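Local coordinates for putative uncharacterized protein TTHB071 (Thermus thermophilus, PDB 3AYV) that is of uncertain function but binds zinc in a xylose isomerase-like TIM barrel, and may act in oxidative-stress protection, possibly as an endonuclease-like enzyme, at residues H187-L201 with V221-L235. Sequence-based numbering, arbitrary orientation.
Sequences HLNDTDGVYDRHWNL and VLEVREDPEASLAFL. With ZN (zinc ion), chain F; ZN (zinc ion), chain G.
H187 and E223, at the C-terminal ends of the last two parallel strands of a TIM barrel, share one zinc ion at the barrel mouth, where TIM barrels carry their sites. Parallel pairing of 187-188 with 221-222 carries them there: L188 N donates to V221 O (2.8 Å) and L188 O accepts from E223 N. The E223 carboxylate leans over one face of the H187 imidazole, planes 34° apart, so that H187 ND1 and E223 OE2 each bind the metal at 2.4 Å; E136 and D162 complete its protein ligands, and E27 takes a hydrogen bond from H187 NE2. A bridging water links this zinc to a second one, held by D196, H198 and H165. The H198 ring is sandwiched: N189 ND2 lies over one face, while the R225 guanidinium stacks on the other, planes 13° apart and centres 3.9 Å apart. The bend of R225 at chi3 (-85°) folds that group back over the ring. N189 ND2 also donates in plane to a lone pair of E223 O and to a water on the second zinc, so linking the backbone of one zinc's ligand to the water shell of the other. Farther out, E226 OE2 takes N200 N on its anti lone pair at 2.9 Å, nearly straight, while OE1 meets R203 in a salt bridge. With an alanine here both bonds go, which would probably leave N200 N and the R203 charge without these mates and the 198-201 loop freer to shift. On the outer side of the barrel, L188 CD1 and L201 CD1 both meet L235 CD2, joining the strand end and loop to helix 229-240. There, L201 N donates to S231 OG (2.9 Å), and L201 CB sits over the F234 ring face, 4.0 Å from its centroid.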
# COMPACT_ATOMS: atom_id res chain seq x y z
N HIS A 187 -1.12 5.23 3.56
CA HIS A 187 0.13 4.72 4.09
C HIS A 187 0.84 5.87 4.77
O HIS A 187 1.19 6.86 4.13
CB HIS A 187 0.98 4.14 2.96
CG HIS A 187 0.65 2.72 2.63
ND1 HIS A 187 1.38 1.97 1.74
CD2 HIS A 187 -0.32 1.89 3.10
CE1 HIS A 187 0.86 0.76 1.63
NE2 HIS A 187 -0.17 0.68 2.46
N LEU A 188 1.01 5.74 6.08
CA LEU A 188 1.50 6.85 6.91
C LEU A 188 2.88 6.62 7.47
O LEU A 188 3.16 5.55 8.00
CB LEU A 188 0.55 7.09 8.07
CG LEU A 188 -0.90 7.47 7.70
CD1 LEU A 188 -1.64 7.64 9.04
CD2 LEU A 188 -0.93 8.76 6.92
N ASN A 189 3.72 7.64 7.33
CA ASN A 189 5.02 7.71 7.99
C ASN A 189 5.57 9.09 7.72
O ASN A 189 4.86 9.91 7.13
CB ASN A 189 5.96 6.57 7.52
CG ASN A 189 6.19 6.56 6.02
OD1 ASN A 189 6.27 7.61 5.38
ND2 ASN A 189 6.29 5.35 5.45
N ASP A 190 6.81 9.36 8.15
CA ASP A 190 7.46 10.62 7.82
C ASP A 190 8.85 10.40 7.21
O ASP A 190 9.42 9.31 7.30
CB ASP A 190 7.50 11.57 9.03
CG ASP A 190 7.25 13.02 8.64
OD1 ASP A 190 7.40 13.37 7.45
OD2 ASP A 190 6.98 13.85 9.54
N THR A 191 9.35 11.46 6.60
CA THR A 191 10.59 11.41 5.85
C THR A 191 11.30 12.75 6.06
O THR A 191 10.67 13.76 6.37
CB THR A 191 10.32 11.21 4.34
OG1 THR A 191 11.53 11.46 3.60
CG2 THR A 191 9.21 12.16 3.82
N ASP A 192 12.62 12.74 5.89
CA ASP A 192 13.40 13.98 5.86
C ASP A 192 13.31 14.74 4.54
O ASP A 192 13.93 15.80 4.38
CB ASP A 192 14.86 13.68 6.23
CG ASP A 192 15.53 12.64 5.31
OD1 ASP A 192 14.94 12.19 4.31
OD2 ASP A 192 16.69 12.29 5.59
N GLY A 193 12.54 14.20 3.59
CA GLY A 193 12.42 14.80 2.29
C GLY A 193 13.45 14.32 1.29
O GLY A 193 13.47 14.81 0.16
N VAL A 194 14.33 13.41 1.72
CA VAL A 194 15.40 12.89 0.85
C VAL A 194 15.26 11.39 0.62
O VAL A 194 15.28 10.94 -0.53
CB VAL A 194 16.82 13.20 1.43
CG1 VAL A 194 17.91 12.68 0.46
CG2 VAL A 194 16.98 14.72 1.64
N TYR A 195 15.11 10.63 1.70
CA TYR A 195 14.94 9.19 1.60
C TYR A 195 13.56 8.78 2.12
O TYR A 195 12.99 9.46 2.98
CB TYR A 195 16.01 8.42 2.40
CG TYR A 195 17.37 8.72 1.86
CD1 TYR A 195 17.82 8.09 0.69
CD2 TYR A 195 18.19 9.66 2.47
CE1 TYR A 195 19.07 8.41 0.14
CE2 TYR A 195 19.44 9.96 1.95
CZ TYR A 195 19.87 9.33 0.79
OH TYR A 195 21.10 9.63 0.25
N ASP A 196 13.08 7.65 1.63
CA ASP A 196 11.86 7.06 2.17
C ASP A 196 12.15 6.41 3.52
O ASP A 196 12.39 5.21 3.61
CB ASP A 196 11.31 6.05 1.17
CG ASP A 196 9.89 5.62 1.50
OD1 ASP A 196 9.12 6.34 2.16
OD2 ASP A 196 9.57 4.52 1.07
N ARG A 197 12.10 7.23 4.58
CA ARG A 197 12.64 6.86 5.89
C ARG A 197 11.78 5.92 6.69
O ARG A 197 12.32 5.14 7.51
CB ARG A 197 12.90 8.12 6.73
CG ARG A 197 13.96 9.02 6.14
CD ARG A 197 15.32 8.35 6.28
NE ARG A 197 16.38 9.30 6.02
CZ ARG A 197 17.67 9.05 6.24
NH1 ARG A 197 18.06 7.88 6.71
NH2 ARG A 197 18.55 9.98 5.98
N HIS A 198 10.47 5.95 6.45
CA HIS A 198 9.54 5.17 7.27
C HIS A 198 9.68 5.52 8.76
O HIS A 198 9.64 4.64 9.61
CB HIS A 198 9.68 3.65 7.01
CG HIS A 198 9.15 3.22 5.68
ND1 HIS A 198 8.39 2.08 5.51
CD2 HIS A 198 9.20 3.81 4.46
CE1 HIS A 198 8.03 1.97 4.24
NE2 HIS A 198 8.52 3.00 3.58
N TRP A 199 9.84 6.81 9.04
CA TRP A 199 9.91 7.28 10.42
C TRP A 199 8.50 7.47 10.96
O TRP A 199 7.53 7.58 10.19
CB TRP A 199 10.62 8.62 10.50
CG TRP A 199 12.12 8.61 10.26
CD1 TRP A 199 12.98 7.54 10.36
CD2 TRP A 199 12.92 9.75 9.95
NE1 TRP A 199 14.28 7.96 10.11
CE2 TRP A 199 14.26 9.31 9.85
CE3 TRP A 199 12.64 11.10 9.73
CZ2 TRP A 199 15.32 10.19 9.55
CZ3 TRP A 199 13.69 11.98 9.41
CH2 TRP A 199 15.00 11.51 9.33
N ASN A 200 8.38 7.52 12.29
CA ASN A 200 7.13 7.93 12.94
C ASN A 200 6.61 9.30 12.51
O ASN A 200 7.38 10.21 12.20
CB ASN A 200 7.32 7.95 14.47
CG ASN A 200 7.19 6.58 15.08
OD1 ASN A 200 8.09 6.11 15.78
ND2 ASN A 200 6.08 5.93 14.84
N LEU A 201 5.29 9.44 12.51
CA LEU A 201 4.65 10.74 12.28
C LEU A 201 5.24 11.74 13.27
O LEU A 201 5.51 11.37 14.40
CB LEU A 201 3.14 10.62 12.50
CG LEU A 201 2.41 9.60 11.62
CD1 LEU A 201 0.88 9.65 11.89
CD2 LEU A 201 2.73 9.88 10.14
N VAL A 221 -2.48 2.92 7.63
CA VAL A 221 -1.48 1.90 7.86
C VAL A 221 -0.20 2.61 8.28
O VAL A 221 0.28 3.49 7.58
CB VAL A 221 -1.16 1.07 6.58
CG1 VAL A 221 -0.05 0.04 6.89
CG2 VAL A 221 -2.40 0.34 6.10
N LEU A 222 0.32 2.26 9.44
CA LEU A 222 1.58 2.82 9.89
C LEU A 222 2.71 2.01 9.26
O LEU A 222 2.98 0.88 9.64
CB LEU A 222 1.68 2.79 11.43
CG LEU A 222 0.56 3.58 12.12
CD1 LEU A 222 0.70 3.44 13.64
CD2 LEU A 222 0.60 5.05 11.71
N GLU A 223 3.33 2.62 8.26
CA GLU A 223 4.43 2.01 7.54
C GLU A 223 5.71 2.55 8.16
O GLU A 223 6.41 3.38 7.58
CB GLU A 223 4.31 2.39 6.08
CG GLU A 223 3.22 1.55 5.46
CD GLU A 223 3.56 1.17 4.09
OE1 GLU A 223 3.45 -0.04 3.74
OE2 GLU A 223 3.93 2.13 3.38
N VAL A 224 5.97 2.09 9.38
CA VAL A 224 6.98 2.67 10.24
C VAL A 224 7.93 1.58 10.68
O VAL A 224 7.49 0.50 11.12
CB VAL A 224 6.31 3.37 11.47
CG1 VAL A 224 7.33 3.79 12.51
CG2 VAL A 224 5.53 4.61 11.02
N ARG A 225 9.23 1.85 10.58
CA ARG A 225 10.21 0.82 10.86
C ARG A 225 10.67 0.78 12.30
O ARG A 225 11.25 -0.21 12.75
CB ARG A 225 11.35 0.86 9.83
CG ARG A 225 10.87 0.24 8.50
CD ARG A 225 12.02 -0.21 7.59
NE ARG A 225 12.52 0.90 6.77
CZ ARG A 225 12.10 1.17 5.53
NH1 ARG A 225 11.17 0.43 4.94
NH2 ARG A 225 12.63 2.21 4.88
N GLU A 226 10.34 1.82 13.05
CA GLU A 226 10.65 1.89 14.48
C GLU A 226 9.37 1.58 15.26
O GLU A 226 8.32 1.37 14.65
CB GLU A 226 11.19 3.29 14.83
CG GLU A 226 10.45 4.49 14.16
CD GLU A 226 11.27 5.80 14.17
OE1 GLU A 226 12.47 5.76 14.52
OE2 GLU A 226 10.73 6.88 13.83
N ASP A 227 9.44 1.56 16.60
CA ASP A 227 8.23 1.39 17.38
C ASP A 227 7.15 2.39 16.98
O ASP A 227 7.40 3.59 16.99
CB ASP A 227 8.47 1.55 18.88
CG ASP A 227 7.26 1.12 19.69
OD1 ASP A 227 7.10 -0.11 19.92
OD2 ASP A 227 6.44 2.00 20.02
N PRO A 228 5.95 1.91 16.66
CA PRO A 228 4.92 2.81 16.13
C PRO A 228 4.12 3.60 17.16
O PRO A 228 3.25 4.39 16.77
CB PRO A 228 3.99 1.85 15.36
CG PRO A 228 4.11 0.53 16.10
CD PRO A 228 5.48 0.51 16.76
N GLU A 229 4.39 3.43 18.45
CA GLU A 229 3.56 4.16 19.43
C GLU A 229 3.50 5.66 19.19
O GLU A 229 2.41 6.24 19.27
CB GLU A 229 3.93 3.88 20.89
CG GLU A 229 2.81 4.34 21.82
CD GLU A 229 3.14 4.19 23.27
OE1 GLU A 229 3.72 3.16 23.65
OE2 GLU A 229 2.79 5.12 24.03
N ALA A 230 4.63 6.29 18.90
CA ALA A 230 4.62 7.74 18.69
C ALA A 230 3.66 8.17 17.56
O ALA A 230 3.07 9.25 17.63
CB ALA A 230 6.03 8.27 18.42
N SER A 231 3.52 7.34 16.53
CA SER A 231 2.58 7.67 15.44
C SER A 231 1.12 7.54 15.88
O SER A 231 0.28 8.37 15.53
CB SER A 231 2.82 6.82 14.19
OG SER A 231 4.10 7.07 13.68
N LEU A 232 0.82 6.49 16.64
CA LEU A 232 -0.53 6.32 17.18
C LEU A 232 -0.93 7.52 18.07
O LEU A 232 -2.06 8.04 17.97
CB LEU A 232 -0.64 4.98 17.90
CG LEU A 232 -2.03 4.53 18.35
CD1 LEU A 232 -3.11 4.73 17.23
CD2 LEU A 232 -1.97 3.08 18.85
N ALA A 233 0.02 7.97 18.90
CA ALA A 233 -0.16 9.14 19.76
C ALA A 233 -0.34 10.43 18.96
O ALA A 233 -1.13 11.30 19.34
CB ALA A 233 1.03 9.28 20.75
N PHE A 234 0.40 10.55 17.84
CA PHE A 234 0.21 11.66 16.90
C PHE A 234 -1.24 11.64 16.36
O PHE A 234 -1.92 12.68 16.34
CB PHE A 234 1.24 11.57 15.74
CG PHE A 234 1.25 12.77 14.81
CD1 PHE A 234 0.28 12.92 13.81
CD2 PHE A 234 2.24 13.74 14.92
CE1 PHE A 234 0.29 14.03 12.95
CE2 PHE A 234 2.27 14.86 14.06
CZ PHE A 234 1.30 15.00 13.08
N LEU A 235 -1.71 10.46 15.95
CA LEU A 235 -3.04 10.35 15.34
C LEU A 235 -4.15 10.71 16.34
O LEU A 235 -5.15 11.38 16.00
CB LEU A 235 -3.28 8.94 14.77
CG LEU A 235 -2.45 8.58 13.53
CD1 LEU A 235 -2.70 7.14 13.09
CD2 LEU A 235 -2.83 9.54 12.40
ZN ZN F . 3.53 2.90 1.10
ZN ZN G . 7.74 3.47 1.42
O HOH W 1 6.73 5.30 2.57
O HOH W 2 4.10 0.44 1.17
O HOH W 3 5.82 2.51 1.78
O HOH W 4 8.65 1.75 0.44